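Local structure of poly A polymerase (Aquifex aeolicus, 4WBY) at residues Glu11-Val16 with Glu132-Leu137; Gly17-Glu22 with Ala62-Val67. The protein adds the terminal adenosine to tRNA ending in CC, using ATP and magnesium, through the nucleotidyltransferase part held in this chain. All coordinates share one frame; numbering follows the deposited sequence.

Both contacts use helix 7-22 of the head domain, one turn after another, and their centres lie about 13 Å apart. Interaction 1 ties its first half to the loop between strands 126-128 and 137-138; interaction 2 ties its last turns to the end of helix 54-65 and is nested, along the chain, inside the loop closed by interaction 1. They meet through Glu15, whose OE1 lies 2.7 Å from NE2 of His65, a probable hydrogen bond. Neither contact includes an annotated ATP-binding residue; the side chain of Ala13 is about 10 Å from that of Val33, one of them, while interaction 2 lies away from the annotated sites.

Interaction 1: residues Glu11-Val16 with Glu132-Leu137; sequences EIAREV and EDYGTL
Tyr134 OH, hydrogen-bonded to Glu10, meets the methyl CB of Ala13 at 3.4 Å where helix 7-22 packs on the type II turn Asp133-Thr136, which precedes strand 137-138 at one margin of the nucleotidyltransferase head sheet. On the same ring Arg14 forms a cation-pi stack. Its guanidinium lies nearly flat on one ring face, with planes 11° apart and Arg14 CZ 3.6 Å from the centroid of the Tyr134 ring. It is displaced toward the rim that carries CD1 and CE1. A bend at chi2 (-76°) folds the arginine chain over the ring, and Arg14 CD makes a CH-pi contact 3.8 Å from the centroid of the Tyr134 ring. With chi1 at -175°, CG of Tyr134 points opposite its own backbone N and the ring is carried to the helix. Glu10, one turn before Arg14, joins both partners: one carboxylate oxygen pairs with Arg14 NE and the other takes part in the bond to Tyr134 OH, which probably limits sliding of the stack and tempers the arginine's charge. Within the turn itself, Thr136 N and OG1 both bind Asp133 O from the same face of its plane, Thr136 OG1 at 2.7 Å from Asp133 O.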
loop_
_atom_site.group_PDB
_atom_site.type_symbol
_atom_site.label_atom_id
_atom_site.label_comp_id
_atom_site.label_asym_id
_atom_site.label_seq_id
_atom_site.Cartn_x
_atom_site.Cartn_y
_atom_site.Cartn_z
ATOM N N GLU A 11 3.420 18.707 21.677
ATOM C CA GLU A 11 3.109 20.140 21.729
ATOM C C GLU A 11 1.774 20.462 21.064
ATOM O O GLU A 11 0.947 21.188 21.622
ATOM C CB GLU A 11 4.223 20.968 21.083
ATOM C CG GLU A 11 5.505 21.032 21.888
ATOM C CD GLU A 11 6.471 22.090 21.373
ATOM O OE1 GLU A 11 6.123 22.809 20.411
ATOM O OE2 GLU A 11 7.583 22.201 21.932
ATOM N N ILE A 12 1.545 19.902 19.882
ATOM C CA ILE A 12 0.298 20.146 19.172
ATOM C C ILE A 12 -0.882 19.470 19.879
ATOM O O ILE A 12 -1.958 20.054 19.982
ATOM C CB ILE A 12 0.395 19.674 17.698
ATOM C CG1 ILE A 12 1.329 20.597 16.912
ATOM C CG2 ILE A 12 -0.982 19.649 17.033
ATOM C CD1 ILE A 12 0.877 22.055 16.873
ATOM N N ALA A 13 -0.686 18.249 20.375
ATOM C CA ALA A 13 -1.756 17.564 21.101
ATOM C C ALA A 13 -2.225 18.389 22.312
ATOM O O ALA A 13 -3.431 18.567 22.532
ATOM C CB ALA A 13 -1.288 16.187 21.552
ATOM N N ARG A 14 -1.271 18.900 23.091
ATOM C CA ARG A 14 -1.600 19.747 24.235
ATOM C C ARG A 14 -2.403 20.966 23.792
ATOM O O ARG A 14 -3.423 21.313 24.400
ATOM C CB ARG A 14 -0.329 20.211 24.957
ATOM C CG ARG A 14 0.421 19.121 25.706
ATOM C CD ARG A 14 -0.258 18.746 27.015
ATOM N NE ARG A 14 0.533 17.742 27.717
ATOM C CZ ARG A 14 0.204 17.219 28.893
ATOM N NH1 ARG A 14 -0.902 17.611 29.506
ATOM N NH2 ARG A 14 0.980 16.301 29.452
ATOM N N GLU A 15 -1.929 21.621 22.734
ATOM C CA GLU A 15 -2.561 22.840 22.254
ATOM C C GLU A 15 -3.969 22.578 21.724
ATOM O O GLU A 15 -4.877 23.375 21.948
ATOM C CB GLU A 15 -1.706 23.492 21.172
ATOM C CG GLU A 15 -2.239 24.847 20.733
ATOM C CD GLU A 15 -1.291 25.577 19.814
ATOM O OE1 GLU A 15 -0.346 24.938 19.313
ATOM O OE2 GLU A 15 -1.511 26.778 19.579
ATOM N N VAL A 16 -4.154 21.468 21.012
ATOM C CA VAL A 16 -5.485 21.128 20.524
ATOM C C VAL A 16 -6.476 20.975 21.693
ATOM O O VAL A 16 -7.597 21.474 21.620
ATOM C CB VAL A 16 -5.446 19.851 19.664
ATOM C CG1 VAL A 16 -6.847 19.283 19.446
ATOM C CG2 VAL A 16 -4.797 20.164 18.335
ATOM N N GLU A 132 -8.602 17.329 31.218
ATOM C CA GLU A 132 -8.802 16.650 32.499
ATOM C C GLU A 132 -8.378 15.184 32.482
ATOM O O GLU A 132 -8.238 14.570 33.541
ATOM C CB GLU A 132 -10.261 16.765 32.940
ATOM C CG GLU A 132 -11.163 15.646 32.473
ATOM C CD GLU A 132 -11.584 15.783 31.026
ATOM O OE1 GLU A 132 -11.281 16.827 30.401
ATOM O OE2 GLU A 132 -12.222 14.834 30.514
ATOM N N ASP A 133 -8.159 14.622 31.296
ATOM C CA ASP A 133 -7.793 13.206 31.193
ATOM C C ASP A 133 -6.780 12.985 30.071
ATOM O O ASP A 133 -6.821 11.989 29.360
ATOM C CB ASP A 133 -9.034 12.333 30.968
ATOM C CG ASP A 133 -9.663 12.548 29.604
ATOM O OD1 ASP A 133 -9.426 13.612 28.993
ATOM O OD2 ASP A 133 -10.379 11.634 29.134
ATOM N N TYR A 134 -5.852 13.916 29.943
ATOM C CA TYR A 134 -4.892 13.903 28.850
ATOM C C TYR A 134 -4.112 12.598 28.768
ATOM O O TYR A 134 -3.541 12.135 29.766
ATOM C CB TYR A 134 -3.926 15.068 29.005
ATOM C CG TYR A 134 -2.962 15.224 27.862
ATOM C CD1 TYR A 134 -1.703 14.642 27.909
ATOM C CD2 TYR A 134 -3.310 15.956 26.729
ATOM C CE1 TYR A 134 -0.806 14.793 26.864
ATOM C CE2 TYR A 134 -2.426 16.119 25.684
ATOM C CZ TYR A 134 -1.174 15.539 25.757
ATOM O OH TYR A 134 -0.292 15.709 24.723
ATOM N N GLY A 135 -4.086 12.012 27.570
ATOM C CA GLY A 135 -3.361 10.779 27.321
ATOM C C GLY A 135 -4.152 9.506 27.601
ATOM O O GLY A 135 -3.636 8.414 27.397
ATOM N N THR A 136 -5.403 9.631 28.044
ATOM C CA THR A 136 -6.230 8.450 28.298
ATOM C C THR A 136 -6.510 7.684 27.007
ATOM O O THR A 136 -6.946 8.264 26.011
ATOM C CB THR A 136 -7.563 8.828 28.962
ATOM O OG1 THR A 136 -7.298 9.443 30.224
ATOM C CG2 THR A 136 -8.432 7.609 29.176
ATOM N N LEU A 137 -6.258 6.376 27.039
ATOM C CA LEU A 137 -6.594 5.504 25.924
ATOM C C LEU A 137 -8.058 5.123 26.039
ATOM O O LEU A 137 -8.472 4.493 27.012
ATOM C CB LEU A 137 -5.711 4.258 25.905
ATOM C CG LEU A 137 -5.977 3.256 24.778
ATOM C CD1 LEU A 137 -5.651 3.841 23.414
ATOM C CD2 LEU A 137 -5.150 2.008 25.026
#

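Interaction 2: residues Gly17-Glu22 with Ala62-Val67; sequences GQIAKE and ARRHGV
Arg64 NH2 donates to Glu22 OE1 in a salt bridge 2.8 Å long between the last turns of two head-domain helices, 7-22 and 54-65. The N-H...O angle is 151°. The oxygen is met on its syn side, with NH2 a little out of the carboxylate plane, whereas the oxygen lies almost in the guanidinium plane. Glu22 OE2 stays 3.7 Å from Arg64 NH1, so a single bond joins the groups instead of a two-pronged pair. The side chains come from opposite directions, the arginine extended from CG to NE (chi2 -176°, chi3 -172°), and this length spans the gap between the segments, whose nearest CA atoms, of Ile19 and Arg64, are 10.5 Å apart. Glu60, one turn back on helix 54-65, pairs with Arg64 NE, so two carboxylates probably share the arginine's charge and fix the guanidinium's rotation.

Against one face of the guanidinium, offset toward its rim, lies Ile19 CG1, which approaches Arg64 NH1 to 3.5 Å. Replacing Ile19 by an alanine removes CG1 and CD1, which is likely to leave a gap against the guanidinium and Arg64 freer to tilt away from Glu22. Ile19 also packs on Leu57 and Leu61, apolar residues of helix 54-65, while Arg64 touches Glu15 on helix 7-22. Helix 54-65 ends in a Schellman motif, with Gly66 at positive phi, and the chain turns toward strand 69-72; Ala62 and Val67 both lie against Leu80 of strand 77-82.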
loop_
_atom_site.group_PDB
_atom_site.type_symbol
_atom_site.label_atom_id
_atom_site.label_comp_id
_atom_site.label_asym_id
_atom_site.label_seq_id
_atom_site.Cartn_x
_atom_site.Cartn_y
_atom_site.Cartn_z
ATOM N N GLY A 17 -6.059 20.323 22.779
ATOM C CA GLY A 17 -6.910 20.203 23.955
ATOM C C GLY A 17 -7.226 21.547 24.597
ATOM O O GLY A 17 -8.339 21.766 25.095
ATOM N N GLN A 18 -6.245 22.449 24.610
ATOM C CA GLN A 18 -6.449 23.782 25.174
ATOM C C GLN A 18 -7.462 24.565 24.349
ATOM O O GLN A 18 -8.391 25.174 24.893
ATOM C CB GLN A 18 -5.120 24.529 25.252
ATOM C CG GLN A 18 -4.131 23.925 26.248
ATOM C CD GLN A 18 -2.683 24.335 25.973
ATOM O OE1 GLN A 18 -2.394 25.047 25.014
ATOM N NE2 GLN A 18 -1.767 23.862 26.811
ATOM N N ILE A 19 -7.290 24.552 23.032
ATOM C CA ILE A 19 -8.215 25.255 22.157
ATOM C C ILE A 19 -9.607 24.634 22.258
ATOM O O ILE A 19 -10.605 25.351 22.299
ATOM C CB ILE A 19 -7.727 25.232 20.690
ATOM C CG1 ILE A 19 -6.409 26.004 20.564
ATOM C CG2 ILE A 19 -8.760 25.844 19.759
ATOM C CD1 ILE A 19 -5.747 25.841 19.218
ATOM N N ALA A 20 -9.676 23.305 22.315
ATOM C CA ALA A 20 -10.968 22.640 22.464
ATOM C C ALA A 20 -11.700 23.147 23.708
ATOM O O ALA A 20 -12.888 23.491 23.643
ATOM C CB ALA A 20 -10.794 21.122 22.524
ATOM N N LYS A 21 -10.995 23.216 24.834
ATOM C CA LYS A 21 -11.607 23.719 26.060
ATOM C C LYS A 21 -12.092 25.158 25.892
ATOM O O LYS A 21 -13.191 25.498 26.339
ATOM C CB LYS A 21 -10.643 23.648 27.243
ATOM C CG LYS A 21 -11.302 24.067 28.562
ATOM C CD LYS A 21 -12.350 23.041 28.973
ATOM C CE LYS A 21 -13.174 23.497 30.156
ATOM N NZ LYS A 21 -14.107 24.586 29.783
ATOM N N GLU A 22 -11.281 26.001 25.248
ATOM C CA GLU A 22 -11.667 27.398 25.028
ATOM C C GLU A 22 -12.969 27.496 24.234
ATOM O O GLU A 22 -13.767 28.417 24.439
ATOM C CB GLU A 22 -10.561 28.161 24.295
ATOM C CG GLU A 22 -9.253 28.304 25.061
ATOM C CD GLU A 22 -8.147 28.913 24.212
ATOM O OE1 GLU A 22 -8.462 29.672 23.272
ATOM O OE2 GLU A 22 -6.960 28.627 24.480
ATOM N N ALA A 62 -4.581 26.794 13.053
ATOM C CA ALA A 62 -3.841 27.258 11.882
ATOM C C ALA A 62 -3.471 28.737 11.994
ATOM O O ALA A 62 -2.362 29.129 11.638
ATOM C CB ALA A 62 -4.644 27.015 10.627
ATOM N N ARG A 63 -4.408 29.549 12.474
ATOM C CA ARG A 63 -4.162 30.973 12.669
ATOM C C ARG A 63 -2.996 31.196 13.637
ATOM O O ARG A 63 -2.094 32.013 13.389
ATOM C CB ARG A 63 -5.426 31.659 13.195
ATOM C CG ARG A 63 -5.281 33.157 13.371
ATOM C CD ARG A 63 -6.457 33.760 14.144
ATOM N NE ARG A 63 -6.438 33.380 15.554
ATOM C CZ ARG A 63 -5.682 33.970 16.473
ATOM N NH1 ARG A 63 -4.889 34.973 16.127
ATOM N NH2 ARG A 63 -5.720 33.564 17.735
ATOM N N ARG A 64 -3.005 30.455 14.739
ATOM C CA ARG A 64 -1.956 30.620 15.732
ATOM C C ARG A 64 -0.589 30.216 15.199
ATOM O O ARG A 64 0.428 30.794 15.594
ATOM C CB ARG A 64 -2.289 29.825 16.987
ATOM C CG ARG A 64 -3.535 30.335 17.665
ATOM C CD ARG A 64 -3.807 29.610 18.963
ATOM N NE ARG A 64 -5.106 29.999 19.497
ATOM C CZ ARG A 64 -5.544 29.686 20.712
ATOM N NH1 ARG A 64 -4.783 28.988 21.540
ATOM N NH2 ARG A 64 -6.744 30.084 21.101
ATOM N N HIS A 65 -0.561 29.241 14.290
ATOM C CA HIS A 65 0.706 28.775 13.731
ATOM C C HIS A 65 1.068 29.421 12.394
ATOM O O HIS A 65 2.129 29.138 11.838
ATOM C CB HIS A 65 0.681 27.253 13.605
ATOM C CG HIS A 65 0.845 26.567 14.919
ATOM N ND1 HIS A 65 2.076 26.172 15.399
ATOM C CD2 HIS A 65 -0.053 26.265 15.891
ATOM C CE1 HIS A 65 1.924 25.625 16.592
ATOM N NE2 HIS A 65 0.644 25.676 16.915
ATOM N N GLY A 66 0.206 30.308 11.902
ATOM C CA GLY A 66 0.456 30.991 10.644
ATOM C C GLY A 66 0.518 30.070 9.436
ATOM O O GLY A 66 1.303 30.317 8.513
ATOM N N VAL A 67 -0.301 29.016 9.422
ATOM C CA VAL A 67 -0.312 28.097 8.279
ATOM C C VAL A 67 -1.641 28.101 7.536
ATOM O O VAL A 67 -2.683 28.441 8.100
ATOM C CB VAL A 67 0.011 26.634 8.700
ATOM C CG1 VAL A 67 1.412 26.555 9.303
ATOM C CG2 VAL A 67 -1.057 26.065 9.652
#